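Local coordinates for protein aminotransferase, class III (Deinococcus radiodurans, PDB 3I4J) that probably acts as a pyridoxal phosphate-dependent transaminase of the class III aminotransferase family, at residues C[215-218]-C[219-223]. The protein carries 1 engineered substitution. Numbering follows the deposited sequence.
Sequences ERVR and DICDE
An i to i+4 salt bridge between Arg218 and Asp222 spans one turn of helix 213-224, the crossover helix of a beta-alpha-beta unit between strands 191-196 and 227-231. Arg218 NH2 lies 2.9 Å from Asp222 OD1, and Arg218 NE is 3.3 Å from that same Asp222 OD1. The guanidinium and carboxylate planes are only 17° apart although the two side chains cross at about a right angle. With CG opposite the backbone N (chi1 173°) and bends at chi2 and chi3, the Arg218 chain folds along the helix toward its next turn, and Arg218 NH2 also approaches Cys221 CB. The charge has a second partner, since NH2 also pairs with Asp255 while NH1 donates to Thr253 O, which should hold the guanidinium against rotation. One turn earlier, two waters serve Asp219: one donates to Glu215 O and to Asp219 OD1, the other donates to Asp219 OD2 (2.6 Å) and accepts from Arg216 NE in the guanidinium plane (2.7 Å). This second water bridges opposite charges whose atoms, Arg216 NE and Asp219 OD2, are 5.0 Å apart and not in direct contact; Arg216 NH1 pairs with Glu177. The aliphatic part of Arg216 lies over Ile220, Arg216 CD 3.9 Å from Ile220 CG1. On the buried side Val217 CG1 rests on Cys221 SG at 4.0 Å. Regular i to i+4 backbone bonds, such as Ile220 N to Arg216 O (2.9 Å), link the same two turns. Val217 and Cys221 pack against Phe228 of strand 227-231, whereas Ile220 meets Leu179 and Leu183 of helix 178-186, so the helix is packed between strand 227-231 on one side and helix 178-186 on another.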
ATOM      1  N   GLU C 215      10.361 -26.546  14.987  1.00 20.72           N
ATOM      2  CA  GLU C 215      10.248 -27.911  14.491  1.00 21.77           C
ATOM      3  C   GLU C 215       9.011 -28.510  15.162  1.00 21.67           C
ATOM      4  O   GLU C 215       8.192 -29.166  14.512  1.00 19.91           O
ATOM      5  CB  GLU C 215      11.490 -28.736  14.856  1.00 21.05           C
ATOM      6  CG  GLU C 215      12.762 -28.343  14.102  1.00 21.97           C
ATOM      7  CD  GLU C 215      13.543 -27.217  14.761  1.00 22.96           C
ATOM      8  OE1 GLU C 215      13.006 -26.530  15.656  1.00 22.13           O
ATOM      9  OE2 GLU C 215      14.707 -27.011  14.368  1.00 23.97           O
ATOM     10  N   ARG C 216       8.877 -28.267  16.466  1.00 21.40           N
ATOM     11  CA  ARG C 216       7.737 -28.771  17.225  1.00 21.27           C
ATOM     12  C   ARG C 216       6.451 -28.050  16.822  1.00 20.20           C
ATOM     13  O   ARG C 216       5.398 -28.676  16.708  1.00 20.33           O
ATOM     14  CB  ARG C 216       7.994 -28.631  18.733  1.00 21.01           C
ATOM     15  CG  ARG C 216       6.845 -29.120  19.633  1.00 23.37           C
ATOM     16  CD  ARG C 216       6.453 -30.569  19.343  1.00 25.00           C
ATOM     17  NE  ARG C 216       7.595 -31.470  19.444  1.00 28.30           N
ATOM     18  CZ  ARG C 216       8.132 -31.884  20.591  1.00 33.17           C
ATOM     19  NH1 ARG C 216       7.625 -31.489  21.754  1.00 32.02           N
ATOM     20  NH2 ARG C 216       9.197 -32.677  20.574  1.00 33.18           N
ATOM     21  N   VAL C 217       6.528 -26.739  16.597  1.00 20.15           N
ATOM     22  CA  VAL C 217       5.349 -25.986  16.166  1.00 19.59           C
ATOM     23  C   VAL C 217       4.830 -26.547  14.836  1.00 18.00           C
ATOM     24  O   VAL C 217       3.631 -26.759  14.669  1.00 19.21           O
ATOM     25  CB  VAL C 217       5.674 -24.478  15.973  1.00 19.86           C
ATOM     26  CG1 VAL C 217       4.539 -23.786  15.208  1.00 21.03           C
ATOM     27  CG2 VAL C 217       5.861 -23.814  17.326  1.00 20.59           C
ATOM     28  N   ARG C 218       5.740 -26.781  13.895  1.00 19.26           N
ATOM     29  CA  ARG C 218       5.374 -27.321  12.584  1.00 19.41           C
ATOM     30  C   ARG C 218       4.612 -28.640  12.745  1.00 21.16           C
ATOM     31  O   ARG C 218       3.566 -28.848  12.127  1.00 19.68           O
ATOM     32  CB  ARG C 218       6.635 -27.546  11.743  1.00 20.15           C
ATOM     33  CG  ARG C 218       6.421 -28.274  10.413  1.00 22.20           C
ATOM     34  CD  ARG C 218       5.690 -27.417   9.389  1.00 23.08           C
ATOM     35  NE  ARG C 218       4.240 -27.476   9.527  1.00 23.38           N
ATOM     36  CZ  ARG C 218       3.392 -26.771   8.784  1.00 24.23           C
ATOM     37  NH1 ARG C 218       3.854 -25.944   7.853  1.00 21.92           N
ATOM     38  NH2 ARG C 218       2.085 -26.897   8.963  1.00 23.71           N
ATOM     39  N   ASP C 219       5.146 -29.518  13.586  1.00 20.64           N
ATOM     40  CA  ASP C 219       4.532 -30.818  13.835  1.00 21.36           C
ATOM     41  C   ASP C 219       3.175 -30.701  14.517  1.00 21.17           C
ATOM     42  O   ASP C 219       2.222 -31.374  14.131  1.00 20.20           O
ATOM     43  CB  ASP C 219       5.469 -31.695  14.673  1.00 22.88           C
ATOM     44  CG  ASP C 219       6.705 -32.129  13.905  1.00 22.49           C
ATOM     45  OD1 ASP C 219       6.694 -32.055  12.658  1.00 24.08           O
ATOM     46  OD2 ASP C 219       7.688 -32.559  14.547  1.00 24.76           O
ATOM     47  N   ILE C 220       3.077 -29.849  15.533  1.00 20.05           N
ATOM     48  CA  ILE C 220       1.807 -29.662  16.220  1.00 20.89           C
ATOM     49  C   ILE C 220       0.752 -29.141  15.239  1.00 21.27           C
ATOM     50  O   ILE C 220      -0.408 -29.559  15.277  1.00 19.16           O
ATOM     51  CB  ILE C 220       1.954 -28.666  17.401  1.00 21.62           C
ATOM     52  CG1 ILE C 220       2.813 -29.291  18.497  1.00 25.41           C
ATOM     53  CG2 ILE C 220       0.587 -28.291  17.955  1.00 21.87           C
ATOM     54  CD1 ILE C 220       2.223 -30.544  19.071  1.00 30.35           C
ATOM     55  N   CYS C 221       1.158 -28.231  14.358  1.00 20.74           N
ATOM     56  CA  CYS C 221       0.236 -27.676  13.374  1.00 21.41           C
ATOM     57  C   CYS C 221      -0.232 -28.761  12.408  1.00 21.37           C
ATOM     58  O   CYS C 221      -1.411 -28.817  12.051  1.00 22.17           O
ATOM     59  CB  CYS C 221       0.895 -26.521  12.604  1.00 21.29           C
ATOM     60  SG  CYS C 221       1.043 -24.973  13.573  1.00 21.92           S
ATOM     61  N   ASP C 222       0.680 -29.631  11.992  1.00 21.30           N
ATOM     62  CA  ASP C 222       0.313 -30.713  11.085  1.00 23.47           C
ATOM     63  C   ASP C 222      -0.686 -31.668  11.741  1.00 22.63           C
ATOM     64  O   ASP C 222      -1.652 -32.100  11.109  1.00 22.08           O
ATOM     65  CB  ASP C 222       1.555 -31.491  10.638  1.00 23.86           C
ATOM     66  CG  ASP C 222       2.424 -30.703   9.669  1.00 26.60           C
ATOM     67  OD1 ASP C 222       1.913 -29.745   9.053  1.00 27.91           O
ATOM     68  OD2 ASP C 222       3.613 -31.055   9.512  1.00 28.36           O
ATOM     69  N   GLU C 223      -0.453 -31.997  13.007  1.00 23.68           N
ATOM     70  CA  GLU C 223      -1.347 -32.898  13.728  1.00 23.09           C
ATOM     71  C   GLU C 223      -2.731 -32.299  13.886  1.00 24.35           C
ATOM     72  O   GLU C 223      -3.734 -32.992  13.720  1.00 24.52           O
ATOM     73  CB  GLU C 223      -0.791 -33.224  15.119  1.00 25.27           C
ATOM     74  CG  GLU C 223       0.437 -34.104  15.106  1.00 25.35           C
ATOM     75  CD  GLU C 223       0.901 -34.494  16.499  1.00 24.00           C
ATOM     76  OE1 GLU C 223       1.964 -35.131  16.604  1.00 23.43           O
ATOM     77  OE2 GLU C 223       0.206 -34.171  17.485  1.00 22.67           O
TER
HETATM   78  O   HOH W   1       9.138 -30.519  11.835  1.00 38.85           O
HETATM   79  O   HOH W   2       8.409 -32.529  17.062  1.00 34.51           O